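Local coordinates for protein alkyl hydroperoxide reductase/ Thiol specific antioxidant/ Mal allergen (Burkholderia ambifaria, PDB 5ENU) that probably reduces hydrogen peroxide and organic hydroperoxides as a thiol-dependent peroxiredoxin of the AhpC/TSA family, at residues Ser10-Ala24 against Leu97-Asp110. Numbering follows the deposited sequence.
Sequences SVEVDRQVPDFTAPA and LISDADEALCALFD
Phe20 presses its ring into the side chains of Leu105, Leu108 and Phe109, and so illustrates how segment 10-24, mostly loop with the short strand 21-22, packs along helix 104-109 of a thioredoxin-like peroxiredoxin fold. Its CG lies between the backbone N and the carbonyl carbon (chi1 61°), a rotation that carries the ring in among the helix side chains. Leu105 CD2 sits over one face, 4.3 Å from the ring centroid, while Leu108 CD2 approaches obliquely. Phe20 CE2 meets Phe109 CE1 at 4.0 Å, at the edge of the Phe109 ring, the two side chains crossing at about a right angle.

The Phe109 ring, one turn after Leu105, takes a CH-pi contact: Val11 CG1 lies nearly over its centre, 3.8 Å from the centroid and 12° off the normal. Val17 CG1 touches CZ of the same ring, and Pro18 CG packs on Leu108 CD1. At the other end, Ala22 CB touches both Ile98 CG2 (3.6 Å) and Leu105 CD1, joining strand 97-99 to the helix through one methyl group.

Backbone bonds close both ends. Val11 N donates to Leu108 O at 3.3 Å, beside a Schellman motif at Asp110, whose positive phi goes with two weak bonds from its N back into the last turn; Ser99 N donates to Pro23 O at 2.9 Å, next to the single bridge of Ala24 with Ile98.

Farther out, Leu41 of the central sheet touches both Phe20 and Phe109, and Phe43 meets the Phe109 ring, tying the contact to the core. What positions Leu105 is the start of its own helix: the Asp100 carboxylate grips two successive amides on its syn sides, OD2 accepting from Cys106 N and OD1 from Leu105 N, the latter at 2.9 Å and 167°.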
loop_
_atom_site.group_PDB
_atom_site.type_symbol
_atom_site.label_atom_id
_atom_site.label_comp_id
_atom_site.label_asym_id
_atom_site.label_seq_id
_atom_site.Cartn_x
_atom_site.Cartn_y
_atom_site.Cartn_z
ATOM N N SER A 10 -10.155 -7.630 10.790
ATOM C CA SER A 10 -9.786 -6.558 9.874
ATOM C C SER A 10 -8.948 -5.515 10.611
ATOM O O SER A 10 -8.968 -5.429 11.839
ATOM C CB SER A 10 -11.047 -5.904 9.315
ATOM O OG SER A 10 -10.746 -5.063 8.222
ATOM N N VAL A 11 -8.197 -4.713 9.852
ATOM C CA VAL A 11 -7.298 -3.759 10.501
ATOM C C VAL A 11 -8.080 -2.616 11.133
ATOM O O VAL A 11 -9.114 -2.173 10.609
ATOM C CB VAL A 11 -6.233 -3.222 9.524
ATOM C CG1 VAL A 11 -5.475 -4.377 8.854
ATOM C CG2 VAL A 11 -6.843 -2.252 8.488
ATOM N N GLU A 12 -7.582 -2.130 12.271
ATOM C CA GLU A 12 -8.124 -0.967 12.963
ATOM C C GLU A 12 -6.987 -0.140 13.545
ATOM O O GLU A 12 -6.003 -0.689 14.056
ATOM C CB GLU A 12 -9.035 -1.370 14.134
ATOM C CG GLU A 12 -10.326 -2.072 13.723
ATOM C CD GLU A 12 -11.256 -1.202 12.882
ATOM O OE1 GLU A 12 -11.193 0.046 12.970
ATOM O OE2 GLU A 12 -12.066 -1.778 12.126
ATOM N N VAL A 13 -7.134 1.187 13.479
ATOM C CA VAL A 13 -6.162 2.072 14.108
ATOM C C VAL A 13 -6.064 1.748 15.590
ATOM O O VAL A 13 -7.072 1.494 16.259
ATOM C CB VAL A 13 -6.543 3.538 13.851
ATOM C CG1 VAL A 13 -5.635 4.488 14.621
ATOM C CG2 VAL A 13 -6.454 3.848 12.362
ATOM N N ASP A 14 -4.836 1.756 16.111
ATOM C CA ASP A 14 -4.454 1.478 17.500
ATOM C C ASP A 14 -4.332 -0.020 17.779
ATOM O O ASP A 14 -4.055 -0.398 18.932
ATOM C CB ASP A 14 -5.386 2.097 18.561
ATOM C CG ASP A 14 -5.372 3.621 18.579
ATOM O OD1 ASP A 14 -4.466 4.234 17.975
ATOM O OD2 ASP A 14 -6.280 4.203 19.232
ATOM N N ARG A 15 -4.535 -0.884 16.791
ATOM C CA ARG A 15 -4.529 -2.321 17.016
ATOM C C ARG A 15 -3.468 -2.973 16.140
ATOM O O ARG A 15 -3.112 -2.457 15.067
ATOM C CB ARG A 15 -5.906 -2.952 16.706
ATOM C CG ARG A 15 -7.102 -2.234 17.315
ATOM C CD ARG A 15 -7.185 -2.305 18.817
ATOM N NE ARG A 15 -8.456 -1.694 19.209
ATOM C CZ ARG A 15 -8.593 -0.648 20.011
ATOM N NH1 ARG A 15 -7.552 -0.097 20.584
ATOM N NH2 ARG A 15 -9.792 -0.171 20.266
ATOM N N GLN A 16 -2.981 -4.126 16.604
ATOM C CA GLN A 16 -2.011 -4.910 15.851
ATOM C C GLN A 16 -2.544 -5.227 14.456
ATOM O O GLN A 16 -3.715 -5.567 14.283
ATOM C CB GLN A 16 -1.758 -6.218 16.598
ATOM C CG GLN A 16 -0.470 -6.897 16.185
ATOM C CD GLN A 16 0.736 -6.195 16.758
ATOM O OE1 GLN A 16 0.679 -5.683 17.868
ATOM N NE2 GLN A 16 1.839 -6.169 16.011
ATOM N N VAL A 17 -1.685 -5.111 13.451
ATOM C CA VAL A 17 -2.057 -5.609 12.118
ATOM C C VAL A 17 -1.808 -7.115 12.064
ATOM O O VAL A 17 -0.697 -7.565 12.380
ATOM C CB VAL A 17 -1.254 -4.883 11.035
ATOM C CG1 VAL A 17 -1.585 -5.450 9.651
ATOM C CG2 VAL A 17 -1.542 -3.380 11.090
ATOM N N PRO A 18 -2.787 -7.926 11.658
ATOM C CA PRO A 18 -2.536 -9.365 11.502
ATOM C C PRO A 18 -1.397 -9.645 10.523
ATOM O O PRO A 18 -1.247 -8.962 9.507
ATOM C CB PRO A 18 -3.877 -9.880 10.959
ATOM C CG PRO A 18 -4.911 -8.898 11.531
ATOM C CD PRO A 18 -4.195 -7.578 11.378
ATOM N N ASP A 19 -0.559 -10.638 10.849
ATOM C CA ASP A 19 0.580 -10.972 9.989
ATOM C C ASP A 19 0.083 -11.555 8.666
ATOM O O ASP A 19 -0.887 -12.317 8.633
ATOM C CB ASP A 19 1.538 -11.961 10.687
ATOM C CG ASP A 19 2.830 -12.247 9.866
ATOM O OD1 ASP A 19 3.519 -11.317 9.369
ATOM O OD2 ASP A 19 3.174 -13.438 9.702
ATOM N N PHE A 20 0.753 -11.176 7.572
ATOM C CA PHE A 20 0.426 -11.579 6.213
ATOM C C PHE A 20 1.720 -11.825 5.448
ATOM O O PHE A 20 2.776 -11.299 5.806
ATOM C CB PHE A 20 -0.443 -10.528 5.496
ATOM C CG PHE A 20 0.203 -9.161 5.353
ATOM C CD1 PHE A 20 1.133 -8.908 4.347
ATOM C CD2 PHE A 20 -0.165 -8.111 6.200
ATOM C CE1 PHE A 20 1.706 -7.647 4.195
ATOM C CE2 PHE A 20 0.400 -6.841 6.057
ATOM C CZ PHE A 20 1.345 -6.612 5.053
ATOM N N THR A 21 1.610 -12.599 4.362
ATOM C CA THR A 21 2.694 -12.805 3.408
ATOM C C THR A 21 2.098 -12.755 2.012
ATOM O O THR A 21 1.000 -13.262 1.793
ATOM C CB THR A 21 3.371 -14.160 3.632
ATOM O OG1 THR A 21 3.772 -14.264 5.005
ATOM C CG2 THR A 21 4.592 -14.289 2.782
ATOM N N ALA A 22 2.800 -12.138 1.067
ATOM C CA ALA A 22 2.223 -11.969 -0.261
ATOM C C ALA A 22 3.334 -11.920 -1.299
ATOM O O ALA A 22 4.472 -11.529 -0.992
ATOM C CB ALA A 22 1.379 -10.689 -0.348
ATOM N N PRO A 23 3.025 -12.269 -2.552
ATOM C CA PRO A 23 4.026 -12.172 -3.617
ATOM C C PRO A 23 4.329 -10.711 -3.931
ATOM O O PRO A 23 3.458 -9.838 -3.883
ATOM C CB PRO A 23 3.343 -12.857 -4.812
ATOM C CG PRO A 23 2.156 -13.584 -4.231
ATOM C CD PRO A 23 1.743 -12.790 -3.051
ATOM N N ALA A 24 5.579 -10.444 -4.289
ATOM C CA ALA A 24 5.980 -9.079 -4.589
ATOM C C ALA A 24 7.108 -9.081 -5.607
ATOM O O ALA A 24 7.744 -10.108 -5.862
ATOM C CB ALA A 24 6.444 -8.339 -3.328
ATOM N N LEU A 97 6.553 -3.679 -4.987
ATOM C CA LEU A 97 5.114 -3.712 -5.234
ATOM C C LEU A 97 4.606 -5.125 -4.954
ATOM O O LEU A 97 5.097 -6.089 -5.554
ATOM C CB LEU A 97 4.793 -3.341 -6.689
ATOM C CG LEU A 97 5.254 -1.953 -7.142
ATOM C CD1 LEU A 97 4.963 -1.796 -8.640
ATOM C CD2 LEU A 97 4.583 -0.824 -6.324
ATOM N N ILE A 98 3.604 -5.238 -4.075
ATOM C CA ILE A 98 2.951 -6.521 -3.792
ATOM C C ILE A 98 1.872 -6.782 -4.839
ATOM O O ILE A 98 1.064 -5.887 -5.143
ATOM C CB ILE A 98 2.348 -6.520 -2.373
ATOM C CG1 ILE A 98 3.458 -6.733 -1.330
ATOM C CG2 ILE A 98 1.268 -7.585 -2.253
ATOM C CD1 ILE A 98 3.006 -6.534 0.133
ATOM N N SER A 99 1.851 -8.000 -5.377
ATOM C CA SER A 99 0.772 -8.450 -6.260
ATOM C C SER A 99 -0.302 -9.118 -5.409
ATOM O O SER A 99 -0.138 -10.254 -4.958
ATOM C CB SER A 99 1.294 -9.419 -7.318
ATOM O OG SER A 99 0.193 -9.920 -8.057
ATOM N N ASP A 100 -1.396 -8.410 -5.177
ATOM C CA ASP A 100 -2.503 -8.929 -4.376
ATOM C C ASP A 100 -3.598 -9.472 -5.282
ATOM O O ASP A 100 -4.783 -9.206 -5.112
ATOM C CB ASP A 100 -3.030 -7.827 -3.464
ATOM C CG ASP A 100 -3.885 -8.363 -2.332
ATOM O OD1 ASP A 100 -3.492 -9.350 -1.680
ATOM O OD2 ASP A 100 -4.958 -7.787 -2.085
ATOM N N ALA A 101 -3.192 -10.276 -6.269
ATOM C CA ALA A 101 -4.139 -10.824 -7.246
ATOM C C ALA A 101 -5.277 -11.604 -6.594
ATOM O O ALA A 101 -6.385 -11.656 -7.152
ATOM C CB ALA A 101 -3.410 -11.710 -8.265
ATOM N N ASP A 102 -5.021 -12.255 -5.451
ATOM C CA ASP A 102 -6.048 -13.050 -4.781
ATOM C C ASP A 102 -6.820 -12.273 -3.715
ATOM O O ASP A 102 -7.628 -12.878 -2.993
ATOM C CB ASP A 102 -5.473 -14.357 -4.216
ATOM C CG ASP A 102 -4.425 -14.132 -3.146
ATOM O OD1 ASP A 102 -4.378 -13.039 -2.533
ATOM O OD2 ASP A 102 -3.660 -15.078 -2.901
ATOM N N GLU A 103 -6.555 -10.968 -3.583
ATOM C CA GLU A 103 -7.286 -10.020 -2.735
ATOM C C GLU A 103 -7.110 -10.250 -1.239
ATOM O O GLU A 103 -7.862 -9.670 -0.449
ATOM C CB GLU A 103 -8.774 -9.902 -3.084
ATOM C CG GLU A 103 -9.007 -9.008 -4.265
ATOM C CD GLU A 103 -10.482 -8.728 -4.559
ATOM O OE1 GLU A 103 -11.359 -9.026 -3.720
ATOM O OE2 GLU A 103 -10.750 -8.196 -5.658
ATOM N N ALA A 104 -6.146 -11.071 -0.813
ATOM C CA ALA A 104 -5.943 -11.279 0.624
ATOM C C ALA A 104 -5.703 -9.959 1.363
ATOM O O ALA A 104 -6.319 -9.692 2.409
ATOM C CB ALA A 104 -4.792 -12.254 0.875
ATOM N N LEU A 105 -4.796 -9.115 0.856
ATOM C CA LEU A 105 -4.520 -7.866 1.566
ATOM C C LEU A 105 -5.652 -6.863 1.392
ATOM O O LEU A 105 -5.964 -6.112 2.316
ATOM C CB LEU A 105 -3.200 -7.250 1.110
ATOM C CG LEU A 105 -1.898 -7.766 1.729
ATOM C CD1 LEU A 105 -1.635 -9.222 1.343
ATOM C CD2 LEU A 105 -0.741 -6.867 1.313
ATOM N N CYS A 106 -6.275 -6.829 0.207
ATOM C CA CYS A 106 -7.383 -5.891 0.011
ATOM C C CYS A 106 -8.527 -6.198 0.961
ATOM O O CYS A 106 -9.189 -5.283 1.478
ATOM C CB CYS A 106 -7.871 -5.937 -1.433
ATOM S SG CYS A 106 -6.790 -5.199 -2.665
ATOM N N ALA A 107 -8.753 -7.490 1.220
ATOM C CA ALA A 107 -9.776 -7.901 2.172
ATOM C C ALA A 107 -9.365 -7.533 3.593
ATOM O O ALA A 107 -10.168 -6.993 4.362
ATOM C CB ALA A 107 -9.994 -9.402 2.049
ATOM N N LEU A 108 -8.107 -7.815 3.956
ATOM C CA LEU A 108 -7.618 -7.534 5.302
ATOM C C LEU A 108 -7.704 -6.043 5.630
ATOM O O LEU A 108 -8.096 -5.663 6.741
ATOM C CB LEU A 108 -6.185 -8.045 5.440
ATOM C CG LEU A 108 -5.461 -7.744 6.759
ATOM C CD1 LEU A 108 -6.250 -8.293 7.936
ATOM C CD2 LEU A 108 -4.039 -8.312 6.698
ATOM N N PHE A 109 -7.343 -5.183 4.681
ATOM C CA PHE A 109 -7.350 -3.736 4.873
ATOM C C PHE A 109 -8.668 -3.090 4.483
ATOM O O PHE A 109 -8.829 -1.880 4.670
ATOM C CB PHE A 109 -6.156 -3.094 4.163
ATOM C CG PHE A 109 -4.859 -3.335 4.883
ATOM C CD1 PHE A 109 -4.174 -4.544 4.740
ATOM C CD2 PHE A 109 -4.335 -2.359 5.734
ATOM C CE1 PHE A 109 -2.987 -4.772 5.443
ATOM C CE2 PHE A 109 -3.152 -2.580 6.439
ATOM C CZ PHE A 109 -2.472 -3.791 6.298
ATOM N N ASP A 110 -9.602 -3.880 3.957
ATOM C CA ASP A 110 -10.975 -3.446 3.696
ATOM C C ASP A 110 -11.030 -2.288 2.692
ATOM O O ASP A 110 -11.724 -1.290 2.890
ATOM C CB ASP A 110 -11.739 -3.144 4.994
ATOM C CG ASP A 110 -13.232 -3.110 4.785
ATOM O OD1 ASP A 110 -13.741 -3.793 3.865
ATOM O OD2 ASP A 110 -13.895 -2.383 5.547
#